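Local atomic coordinates of AF1502 (Archaeoglobus fulgidus, PDB entry 5A1Q), a protein that is of unknown function but represents the STAC domain, a module associated with transmembrane solute transport and two-component signal transduction. Residues A[16-19]-A[20-24]. Numbering follows the deposited sequence.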
loop_
_atom_site.group_PDB
_atom_site.type_symbol
_atom_site.label_atom_id
_atom_site.label_comp_id
_atom_site.label_asym_id
_atom_site.label_seq_id
_atom_site.Cartn_x
_atom_site.Cartn_y
_atom_site.Cartn_z
ATOM N N LYS A 16 7.389 13.891 -11.385
ATOM C CA LYS A 16 8.611 14.700 -11.407
ATOM C C LYS A 16 9.807 13.911 -10.851
ATOM O O LYS A 16 10.941 14.071 -11.343
ATOM C CB LYS A 16 8.395 16.001 -10.620
ATOM C CG LYS A 16 9.299 17.163 -10.975
ATOM C CD LYS A 16 8.511 18.461 -11.003
ATOM C CE LYS A 16 7.676 18.576 -12.277
ATOM N NZ LYS A 16 6.602 19.600 -12.174
ATOM N N GLU A 17 9.591 13.132 -9.794
ATOM C CA GLU A 17 10.663 12.357 -9.146
ATOM C C GLU A 17 10.915 10.944 -9.751
ATOM O O GLU A 17 12.073 10.533 -9.940
ATOM C CB GLU A 17 10.360 12.239 -7.641
ATOM C CG GLU A 17 10.431 13.553 -6.884
ATOM C CD GLU A 17 11.810 14.157 -6.973
ATOM O OE1 GLU A 17 12.788 13.415 -6.773
ATOM O OE2 GLU A 17 11.907 15.344 -7.305
ATOM N N ILE A 18 9.842 10.249 -10.115
ATOM C CA ILE A 18 9.794 8.793 -10.354
ATOM C C ILE A 18 9.560 8.450 -11.862
ATOM O O ILE A 18 9.784 7.303 -12.311
ATOM C CB ILE A 18 8.702 8.153 -9.444
ATOM C CG1 ILE A 18 9.175 8.132 -7.937
ATOM C CG2 ILE A 18 8.295 6.771 -9.862
ATOM C CD1 ILE A 18 7.992 8.083 -6.956
ATOM N N GLY A 19 9.072 9.391 -12.650
ATOM C CA GLY A 19 8.733 9.151 -14.055
ATOM C C GLY A 19 7.341 8.632 -14.243
ATOM O O GLY A 19 6.548 8.486 -13.280
ATOM N N PRO A 20 7.008 8.277 -15.501
ATOM C CA PRO A 20 5.639 7.870 -15.842
ATOM C C PRO A 20 5.023 6.735 -14.993
ATOM O O PRO A 20 3.804 6.676 -14.773
ATOM C CB PRO A 20 5.778 7.499 -17.339
ATOM C CG PRO A 20 6.901 8.258 -17.831
ATOM C CD PRO A 20 7.846 8.457 -16.692
ATOM N N ILE A 21 5.867 5.807 -14.521
ATOM C CA ILE A 21 5.421 4.687 -13.718
ATOM C C ILE A 21 4.746 5.117 -12.405
ATOM O O ILE A 21 4.077 4.342 -11.790
ATOM C CB ILE A 21 6.576 3.689 -13.467
ATOM C CG1 ILE A 21 6.082 2.354 -12.968
ATOM C CG2 ILE A 21 7.621 4.238 -12.565
ATOM C CD1 ILE A 21 5.557 1.460 -14.020
ATOM N N ALA A 22 4.963 6.356 -11.991
ATOM C CA ALA A 22 4.302 6.852 -10.772
ATOM C C ALA A 22 2.788 6.579 -10.873
ATOM O O ALA A 22 2.160 6.442 -9.834
ATOM C CB ALA A 22 4.539 8.348 -10.640
ATOM N N LYS A 23 2.217 6.615 -12.034
ATOM C CA LYS A 23 0.772 6.448 -12.186
ATOM C C LYS A 23 0.381 5.078 -11.581
ATOM O O LYS A 23 -0.583 4.942 -10.810
ATOM C CB LYS A 23 0.367 6.516 -13.629
ATOM C CG LYS A 23 -1.107 6.240 -13.791
ATOM C CD LYS A 23 -1.573 6.253 -15.239
ATOM N N ILE A 24 1.103 4.035 -11.947
ATOM C CA ILE A 24 0.687 2.738 -11.417
ATOM C C ILE A 24 0.941 2.609 -9.907
ATOM O O ILE A 24 0.065 2.092 -9.190
ATOM C CB ILE A 24 1.219 1.532 -12.206
ATOM C CG1 ILE A 24 2.709 1.364 -12.005
ATOM C CG2 ILE A 24 0.852 1.669 -13.670
ATOM C CD1 ILE A 24 3.212 -0.009 -12.364
#
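G19 and A22 close a type I beta turn that links helix 7-18 to helix 22-33, a tight corner in this all-helical domain. Its one hydrogen bond across the corner runs from A22 N to G19 O, 3.0 Å long and nearly straight at 166° through the hydrogen. I21 N is equally near G19 O, but its angle is too poor for a bond. K23 N donates to P20 O at 3.2 Å in the next step of the chain.

Backbone shape explains the residue types at the bend. G19 leaves the helix with a positive phi of 87°, a conformation glycine adopts readily, since it has no CB to press on P20 CD or on the carbonyl O of I18. P20 then suits the next place, because its ring restricts phi to about the value found here (-54°), which suits the second position of a type I turn, and its nitrogen has no hydrogen to offer.

Apolar contacts join the two sides of the corner through methyl groups. The side chains of I18 and I21 cross at about a right angle, meeting through their CG2 methyls at 3.8 Å. Because this methyl of I18 stands anti to the backbone N, it comes to lie beside I21 CG2 and 4.1 Å from A22 CB. Small and buried, A22 fits against L14 and K15 of the first helix, while I18 also touches Y59 of helix 57-70. E17 also packs on helix 57-70, and its OE2 forms a salt bridge with R66 NH1 there. Beside the linking hydrogen bond, A22 CB rests 3.3 Å from G19 O.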